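Local atomic coordinates of periplasmic sugar-binding protein (PDB entry 4RXU), a protein that binds beta-D-glucopyranose between its two lobes and probably hands sugars to an ABC-type transporter as its periplasmic solute-binding component. Residues Q144-H149 with Y247-N252; L90-H95 with R119-T124; V296-R301 with S338-V343. One frame throughout, in Å; residues are numbered along the deposited sequence.

Contact 1: residues Q144-H149 with Y247-N252. With BGC (beta-D-glucopyranose), chain C.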
# COMPACT_ATOMS: atom_id res chain seq x y z
N GLN A 144 13.18 6.71 -5.07
CA GLN A 144 14.57 6.98 -4.75
C GLN A 144 15.46 5.80 -5.18
O GLN A 144 16.55 6.01 -5.70
CB GLN A 144 14.74 7.31 -3.26
CG GLN A 144 16.11 7.88 -2.94
CD GLN A 144 16.32 9.23 -3.59
OE1 GLN A 144 15.54 10.15 -3.36
NE2 GLN A 144 17.34 9.34 -4.43
N TYR A 145 14.96 4.58 -5.02
CA TYR A 145 15.68 3.39 -5.48
C TYR A 145 15.95 3.48 -6.99
O TYR A 145 17.06 3.26 -7.46
CB TYR A 145 14.94 2.09 -5.13
CG TYR A 145 15.72 0.90 -5.62
CD1 TYR A 145 15.58 0.45 -6.93
CD2 TYR A 145 16.64 0.26 -4.79
CE1 TYR A 145 16.32 -0.62 -7.41
CE2 TYR A 145 17.39 -0.81 -5.26
CZ TYR A 145 17.22 -1.24 -6.56
OH TYR A 145 17.96 -2.28 -7.03
N LEU A 146 14.93 3.88 -7.75
CA LEU A 146 15.07 4.00 -9.19
C LEU A 146 16.10 5.07 -9.53
O LEU A 146 17.01 4.85 -10.35
CB LEU A 146 13.74 4.30 -9.85
CG LEU A 146 12.70 3.18 -9.70
CD1 LEU A 146 11.38 3.62 -10.29
CD2 LEU A 146 13.08 1.84 -10.35
N VAL A 147 15.95 6.22 -8.90
CA VAL A 147 16.87 7.34 -9.11
C VAL A 147 18.32 6.93 -8.81
O VAL A 147 19.25 7.22 -9.59
CB VAL A 147 16.48 8.56 -8.26
CG1 VAL A 147 17.52 9.66 -8.38
CG2 VAL A 147 15.13 9.13 -8.69
N ASP A 148 18.51 6.21 -7.71
CA ASP A 148 19.84 5.85 -7.25
C ASP A 148 20.53 4.88 -8.18
O ASP A 148 21.76 4.75 -8.16
CB ASP A 148 19.79 5.25 -5.83
CG ASP A 148 19.50 6.29 -4.74
OD1 ASP A 148 19.51 7.51 -5.01
OD2 ASP A 148 19.24 5.88 -3.59
N HIS A 149 19.73 4.19 -9.00
CA HIS A 149 20.26 3.25 -10.00
C HIS A 149 20.23 3.72 -11.44
O HIS A 149 20.44 2.93 -12.34
CB HIS A 149 19.55 1.92 -9.87
CG HIS A 149 19.92 1.23 -8.61
ND1 HIS A 149 19.33 1.52 -7.40
CD2 HIS A 149 20.90 0.33 -8.36
CE1 HIS A 149 19.92 0.81 -6.45
NE2 HIS A 149 20.86 0.07 -7.01
N TYR A 247 13.38 1.47 -16.07
CA TYR A 247 13.08 1.79 -14.68
C TYR A 247 11.56 1.72 -14.51
O TYR A 247 10.82 2.35 -15.27
CB TYR A 247 13.66 3.18 -14.36
CG TYR A 247 15.14 3.10 -14.44
CD1 TYR A 247 15.80 3.22 -15.66
CD2 TYR A 247 15.89 2.82 -13.31
CE1 TYR A 247 17.18 3.07 -15.74
CE2 TYR A 247 17.27 2.68 -13.38
CZ TYR A 247 17.90 2.81 -14.60
OH TYR A 247 19.26 2.67 -14.68
N ILE A 248 11.11 0.93 -13.53
CA ILE A 248 9.70 0.61 -13.38
C ILE A 248 9.25 0.92 -11.95
O ILE A 248 9.74 0.34 -10.98
CB ILE A 248 9.42 -0.86 -13.65
CG1 ILE A 248 9.92 -1.28 -15.04
CG2 ILE A 248 7.92 -1.17 -13.47
CD1 ILE A 248 10.03 -2.77 -15.25
N LEU A 249 8.32 1.87 -11.84
CA LEU A 249 7.68 2.21 -10.56
C LEU A 249 6.48 1.29 -10.41
O LEU A 249 5.39 1.62 -10.87
CB LEU A 249 7.23 3.67 -10.52
CG LEU A 249 6.60 4.05 -9.17
CD1 LEU A 249 7.65 4.19 -8.07
CD2 LEU A 249 5.82 5.34 -9.34
N ALA A 250 6.68 0.11 -9.83
CA ALA A 250 5.55 -0.82 -9.57
C ALA A 250 5.10 -0.55 -8.14
O ALA A 250 5.93 -0.43 -7.23
CB ALA A 250 5.98 -2.27 -9.75
N PRO A 251 3.76 -0.48 -7.91
CA PRO A 251 3.31 0.07 -6.63
C PRO A 251 3.28 -0.93 -5.47
O PRO A 251 3.36 -0.52 -4.33
CB PRO A 251 1.90 0.59 -6.95
CG PRO A 251 1.43 -0.30 -8.07
CD PRO A 251 2.67 -0.54 -8.90
N ASN A 252 3.16 -2.23 -5.76
CA ASN A 252 3.29 -3.21 -4.68
C ASN A 252 3.89 -4.49 -5.20
O ASN A 252 4.19 -4.59 -6.38
CB ASN A 252 1.96 -3.45 -3.94
CG ASN A 252 0.99 -4.34 -4.69
OD1 ASN A 252 1.16 -4.66 -5.87
ND2 ASN A 252 -0.08 -4.73 -3.99
C2 BGC C . -1.77 -1.23 1.19
C3 BGC C . -0.67 -1.98 0.47
C4 BGC C . -1.29 -3.03 -0.44
C5 BGC C . -2.34 -2.42 -1.36
C6 BGC C . -3.11 -3.44 -2.17
C1 BGC C . -2.59 -0.61 0.07
O1 BGC C . -3.52 0.33 0.53
O2 BGC C . -1.19 -0.23 2.04
O3 BGC C . 0.16 -2.58 1.46
O4 BGC C . -0.26 -3.56 -1.30
O5 BGC C . -3.28 -1.67 -0.60
O6 BGC C . -3.61 -4.50 -1.35

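Contact 2: residues L90-H95 with R119-T124. With BGC (beta-D-glucopyranose), chain C.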
# COMPACT_ATOMS: atom_id res chain seq x y z
N LEU A 90 -14.34 0.04 16.39
CA LEU A 90 -14.26 -0.53 15.05
C LEU A 90 -12.87 -0.27 14.50
O LEU A 90 -12.45 0.89 14.44
CB LEU A 90 -15.30 0.13 14.14
CG LEU A 90 -15.26 -0.26 12.66
CD1 LEU A 90 -15.61 -1.72 12.41
CD2 LEU A 90 -16.15 0.69 11.89
N ILE A 91 -12.16 -1.33 14.11
CA ILE A 91 -10.91 -1.19 13.34
C ILE A 91 -11.28 -1.55 11.90
O ILE A 91 -11.73 -2.68 11.63
CB ILE A 91 -9.84 -2.15 13.87
CG1 ILE A 91 -9.44 -1.79 15.31
CG2 ILE A 91 -8.62 -2.16 12.95
CD1 ILE A 91 -8.78 -2.94 16.04
N ILE A 92 -11.13 -0.60 10.99
CA ILE A 92 -11.64 -0.78 9.63
C ILE A 92 -10.68 -0.28 8.55
O ILE A 92 -10.27 0.89 8.58
CB ILE A 92 -13.04 -0.11 9.43
CG1 ILE A 92 -13.50 -0.27 7.98
CG2 ILE A 92 -13.06 1.35 9.89
CD1 ILE A 92 -14.98 0.01 7.80
N CYS A 93 -10.35 -1.19 7.63
CA CYS A 93 -9.64 -0.84 6.43
C CYS A 93 -10.65 -0.80 5.28
O CYS A 93 -11.17 -1.83 4.88
CB CYS A 93 -8.53 -1.83 6.14
SG CYS A 93 -7.71 -1.47 4.60
N PRO A 94 -10.92 0.42 4.74
CA PRO A 94 -11.95 0.54 3.75
C PRO A 94 -11.56 -0.01 2.41
O PRO A 94 -10.41 0.12 1.97
CB PRO A 94 -12.17 2.06 3.64
CG PRO A 94 -10.89 2.66 4.08
CD PRO A 94 -10.48 1.75 5.21
N HIS A 95 -12.53 -0.59 1.73
CA HIS A 95 -12.33 -0.88 0.32
C HIS A 95 -12.23 0.38 -0.52
O HIS A 95 -11.29 0.56 -1.31
CB HIS A 95 -13.44 -1.74 -0.23
CG HIS A 95 -13.28 -1.94 -1.69
ND1 HIS A 95 -12.17 -2.55 -2.22
CD2 HIS A 95 -14.01 -1.49 -2.74
CE1 HIS A 95 -12.24 -2.52 -3.53
NE2 HIS A 95 -13.36 -1.90 -3.87
N ARG A 119 -5.62 2.11 5.44
CA ARG A 119 -6.20 3.05 4.47
C ARG A 119 -7.14 3.97 5.20
O ARG A 119 -7.76 3.58 6.20
CB ARG A 119 -7.02 2.30 3.42
CG ARG A 119 -6.23 1.35 2.57
CD ARG A 119 -7.16 0.57 1.68
NE ARG A 119 -6.43 -0.28 0.76
CZ ARG A 119 -6.99 -1.16 -0.04
NH1 ARG A 119 -8.30 -1.36 -0.01
NH2 ARG A 119 -6.24 -1.86 -0.87
N LEU A 120 -7.23 5.19 4.68
CA LEU A 120 -8.00 6.24 5.31
C LEU A 120 -9.43 6.34 4.76
O LEU A 120 -9.65 6.43 3.56
CB LEU A 120 -7.26 7.56 5.08
CG LEU A 120 -7.78 8.80 5.81
CD1 LEU A 120 -7.86 8.60 7.31
CD2 LEU A 120 -6.92 10.01 5.43
N ILE A 121 -10.40 6.32 5.66
CA ILE A 121 -11.78 6.69 5.33
C ILE A 121 -11.83 8.19 5.12
O ILE A 121 -11.34 8.96 5.95
CB ILE A 121 -12.76 6.28 6.44
CG1 ILE A 121 -12.79 4.76 6.52
CG2 ILE A 121 -14.14 6.84 6.15
CD1 ILE A 121 -13.67 4.18 7.60
N ARG A 122 -12.46 8.61 4.03
CA ARG A 122 -12.48 10.00 3.61
C ARG A 122 -13.83 10.66 3.69
O ARG A 122 -14.86 10.00 3.75
CB ARG A 122 -11.95 10.11 2.18
CG ARG A 122 -10.47 9.76 2.09
CD ARG A 122 -9.95 9.97 0.68
NE ARG A 122 -9.70 11.40 0.41
CZ ARG A 122 -10.39 12.19 -0.38
NH1 ARG A 122 -11.47 11.76 -1.04
NH2 ARG A 122 -9.99 13.45 -0.51
N GLU A 123 -13.79 11.99 3.71
CA GLU A 123 -14.97 12.86 3.51
C GLU A 123 -15.99 12.73 4.63
O GLU A 123 -17.21 12.78 4.43
CB GLU A 123 -15.61 12.61 2.15
CG GLU A 123 -14.71 12.89 0.95
CD GLU A 123 -14.07 14.27 0.91
OE1 GLU A 123 -14.49 15.19 1.63
OE2 GLU A 123 -13.13 14.45 0.11
N THR A 124 -15.46 12.57 5.83
CA THR A 124 -16.26 12.57 7.06
C THR A 124 -15.42 12.89 8.26
O THR A 124 -14.23 12.59 8.32
CB THR A 124 -17.01 11.25 7.34
OG1 THR A 124 -17.73 11.37 8.57
CG2 THR A 124 -16.08 10.06 7.43
C2 BGC C . -1.77 -1.23 1.19
C3 BGC C . -0.67 -1.98 0.47
C4 BGC C . -1.29 -3.03 -0.44
C5 BGC C . -2.34 -2.42 -1.36
C6 BGC C . -3.11 -3.44 -2.17
C1 BGC C . -2.59 -0.61 0.07
O1 BGC C . -3.52 0.33 0.53
O2 BGC C . -1.19 -0.23 2.04
O3 BGC C . 0.16 -2.58 1.46
O4 BGC C . -0.26 -3.56 -1.30
O5 BGC C . -3.28 -1.67 -0.60
O6 BGC C . -3.61 -4.50 -1.35
O HOH W 1 -9.55 -3.33 -1.45

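Contact 3: residues V296-R301 with S338-V343. With BGC (beta-D-glucopyranose), chain C.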
# COMPACT_ATOMS: atom_id res chain seq x y z
N VAL A 296 9.46 -2.37 -0.37
CA VAL A 296 9.32 -1.59 0.85
C VAL A 296 8.64 -2.46 1.90
O VAL A 296 7.50 -2.90 1.74
CB VAL A 296 8.60 -0.24 0.65
CG1 VAL A 296 8.48 0.46 1.99
CG2 VAL A 296 9.37 0.63 -0.34
N PHE A 297 9.37 -2.73 2.98
CA PHE A 297 8.89 -3.58 4.07
C PHE A 297 8.10 -2.72 5.03
O PHE A 297 8.60 -1.73 5.54
CB PHE A 297 10.09 -4.20 4.81
CG PHE A 297 9.74 -4.89 6.11
CD1 PHE A 297 8.71 -5.83 6.16
CD2 PHE A 297 10.44 -4.61 7.27
CE1 PHE A 297 8.40 -6.47 7.35
CE2 PHE A 297 10.13 -5.26 8.47
CZ PHE A 297 9.10 -6.17 8.50
N LYS A 298 6.85 -3.13 5.26
CA LYS A 298 5.93 -2.48 6.19
C LYS A 298 5.58 -3.51 7.26
O LYS A 298 4.92 -4.51 6.96
CB LYS A 298 4.69 -1.98 5.45
CG LYS A 298 5.01 -1.24 4.14
CD LYS A 298 3.92 -0.35 3.60
CE LYS A 298 2.63 -1.11 3.39
NZ LYS A 298 1.68 -0.25 2.62
N ASP A 299 6.09 -3.33 8.48
CA ASP A 299 5.98 -4.36 9.49
C ASP A 299 4.56 -4.42 10.02
O ASP A 299 4.17 -3.67 10.90
CB ASP A 299 7.01 -4.12 10.60
CG ASP A 299 7.19 -5.30 11.52
OD1 ASP A 299 6.25 -6.14 11.62
OD2 ASP A 299 8.27 -5.38 12.15
N VAL A 300 3.79 -5.33 9.43
CA VAL A 300 2.39 -5.54 9.80
C VAL A 300 2.23 -5.92 11.26
O VAL A 300 1.19 -5.67 11.86
CB VAL A 300 1.72 -6.55 8.84
CG1 VAL A 300 0.29 -6.85 9.27
CG2 VAL A 300 1.71 -6.02 7.41
N ARG A 301 3.24 -6.54 11.87
CA ARG A 301 3.15 -6.79 13.31
C ARG A 301 2.98 -5.50 14.12
O ARG A 301 2.22 -5.45 15.08
CB ARG A 301 4.40 -7.53 13.83
CG ARG A 301 4.69 -8.83 13.10
CD ARG A 301 6.01 -9.42 13.52
NE ARG A 301 7.11 -8.55 13.17
CZ ARG A 301 8.39 -8.82 13.40
NH1 ARG A 301 8.73 -9.95 14.03
NH2 ARG A 301 9.31 -7.94 13.04
N SER A 338 3.67 4.30 11.59
CA SER A 338 4.78 3.34 11.69
C SER A 338 5.69 3.50 10.48
O SER A 338 5.18 3.80 9.39
CB SER A 338 4.21 1.89 11.73
OG SER A 338 3.98 1.56 13.06
N PRO A 339 7.02 3.31 10.65
CA PRO A 339 7.89 3.53 9.51
C PRO A 339 7.98 2.37 8.54
O PRO A 339 7.51 1.24 8.81
CB PRO A 339 9.26 3.76 10.15
CG PRO A 339 9.22 3.06 11.43
CD PRO A 339 7.80 3.22 11.90
N VAL A 340 8.62 2.66 7.43
CA VAL A 340 8.79 1.69 6.35
C VAL A 340 10.27 1.64 5.92
O VAL A 340 10.99 2.63 6.05
CB VAL A 340 7.85 1.98 5.15
CG1 VAL A 340 6.41 2.04 5.63
CG2 VAL A 340 8.25 3.25 4.40
N VAL A 341 10.69 0.48 5.41
CA VAL A 341 12.12 0.23 5.17
C VAL A 341 12.34 -0.41 3.82
O VAL A 341 11.67 -1.38 3.46
CB VAL A 341 12.69 -0.72 6.27
CG1 VAL A 341 14.13 -1.12 6.02
CG2 VAL A 341 12.59 -0.02 7.61
N THR A 342 13.29 0.11 3.07
CA THR A 342 13.62 -0.49 1.81
C THR A 342 14.42 -1.79 1.98
O THR A 342 15.43 -1.82 2.66
CB THR A 342 14.42 0.47 0.93
OG1 THR A 342 13.55 1.50 0.48
CG2 THR A 342 15.00 -0.26 -0.30
N VAL A 343 13.93 -2.83 1.32
CA VAL A 343 14.57 -4.13 1.33
C VAL A 343 15.04 -4.53 -0.06
O VAL A 343 14.26 -4.56 -1.02
CB VAL A 343 13.66 -5.19 1.96
CG1 VAL A 343 14.31 -6.57 1.84
CG2 VAL A 343 13.42 -4.80 3.42
C2 BGC C . -1.77 -1.23 1.19
C3 BGC C . -0.67 -1.98 0.47
C4 BGC C . -1.29 -3.03 -0.44
C5 BGC C . -2.34 -2.42 -1.36
C6 BGC C . -3.11 -3.44 -2.17
C1 BGC C . -2.59 -0.61 0.07
O1 BGC C . -3.52 0.33 0.53
O2 BGC C . -1.19 -0.23 2.04
O3 BGC C . 0.16 -2.58 1.46
O4 BGC C . -0.26 -3.56 -1.30
O5 BGC C . -3.28 -1.67 -0.60
O6 BGC C . -3.61 -4.50 -1.35
O HOH W 2 8.47 -1.41 8.39

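Contact 1: residues Q144-H149 with Y247-N252
Y247 reaches past L146 to the end of helix 135-148, where its hydroxyl donates to the carbonyl O of H149 in a short bond, Y247 OH to H149 O 2.6 Å. The acceptor lies near the plane of the phenol ring, at its edge. With CG anti to its own carbonyl carbon (chi1 -66°), the Y247 ring is carried alongside the helix, and its CD2 edge meets L146 CD2 at 4.2 Å. L146 spreads its two methyls over the strand backbone: CD2 lies 3.7 Å from I248 O, while CD1 touches L249 CB. Helix and strand run almost exactly antiparallel (173°), which brings the helix end beside the start of the strand segment.

H149 is held from its own side. Its ND1 gives a nearly straight bond to Y145 O, 2.9 Å, in the imidazole plane, and the same nitrogen sits 3.5 Å above the centre of the Y145 ring. F273, on the adjacent strand 269-274, meets the rings of both Y247 and H149.

Beyond the strand the chain turns to the sugar. N252 ND2 donates to O4 of the glucose at 2.9 Å, its OD1 being taken by T255. Helix packed on parallel sheet, with a ligand-binding residue following the strand's C-terminal end, is the alpha/beta arrangement of a periplasmic binding protein lobe.

Contact 2: residues L90-H95 with R119-T124
Extended from CG to NE, the side chain of R119 runs past P94 in the opposite direction and sets its guanidinium between the 90-95 segment and the sugar. P94 O meets this group at its edge, in its plane, and accepts from R119 NH1 over 3.3 Å along a nearly straight N-H (171°); the proline carbonyl takes one edge of the guanidinium. C93 SG, turned anti to the backbone N (chi1 177°), lies against the aliphatic part of the same arginine, 3.6 Å from R119 CD.

NE and NH2 are directed to the glucose, R119 NE to glucose O1 and R119 NH2 to the ring oxygen O5, each over 3.0 Å. NH2 further forms a salt bridge with E42, another residue of the pocket, and a water that accepts from R119 NH1 at 2.7 Å bridges to H95 ND1. The arginine therefore has a partner at each of its three nitrogens, which should restrict rotation of the guanidinium about the side chain.

Such an arrangement fits the periplasmic binding protein fold, where residues beyond the C-terminal ends of parallel strands line the sugar cleft: C93 to H95 follow strand 89-92, and R119 follows the neighbouring strand 113-117.

Away from the sugar the contact becomes apolar. I121 lays CG1 against P94 CG at 3.7 Å and carries CD1 on to I92 CG2, the two isoleucine side chains crossing at about a right angle. P94 CD also rests 3.4 Å from R119 O. E75 of helix 72-84 touches both I92 and P94, and S116 OG bonds to R119 O and I121 N.

Contact 3: residues V296-R301 with S338-V343
An antiparallel strand pair carries this contact, strand 295-298 paired with strand 332-343, and bearing a residue of the glucose pocket, K298. F297 and V341 form the hydrogen-bonded pair at its middle: F297 N donates to V341 O over 2.7 Å, and V341 N returns a bond to F297 O at 3.0 Å, the second lying in the carbonyl plane. V296 faces T342 in a non-hydrogen-bonded pair beside it.

On the face that bears V296, K298 and V340, V296 CG1 presses on V340 CB at 3.6 Å, and V138 of helix 135-148 touches all three. The side chains of K298 and V340 lie side by side and point the same way, with V340 CG1 3.9 Å from K298 CG. Beyond V340 the lysine bends at chi3 (-56°), and the bend takes its ammonium to the sugar. There NZ donates to O2 at 2.9 Å and to O3 of the glucose, while Q277 OE1 accepts from it as well. In the periplasmic binding protein fold the sugar lies in a cleft lined by loops and strand ends, and K298 reaches it from just before helix 300-315.

On the other face F297, its CG anti to the backbone N, sends its ring away from strand 332-343, leaving CB to meet V343 CG2 at 3.7 Å. Y357 comes to the ring in an edge-to-face contact.

Where the strands part, a water donates to both F297 O and P339 O and accepts from D299 N. D299 is the N-cap of helix 300-315; R301 grips its carboxylate side-on, NE to OD1 and NH2 to OD2 at 2.9 Å, the OD1 bond using the syn lone pair.

The three contacts come in series along the chain, contact 2 first, then contact 1, then contact 3. Contacts 2 and 3 reach the same mixed sheet, through strands 89-92 and 332-343, with centres about 21 Å apart. Contact 1 belongs to the parallel four-stranded sheet through strand 246-249; its centre is about 28 Å from that of contact 2, on the opposite side of the chain's centre, and about 16 Å from that of contact 3. None touches another, yet all three touch the same glucose. Residues from two separate sheets thus converge on one ligand, as expected of a binding protein whose lobes close around its sugar.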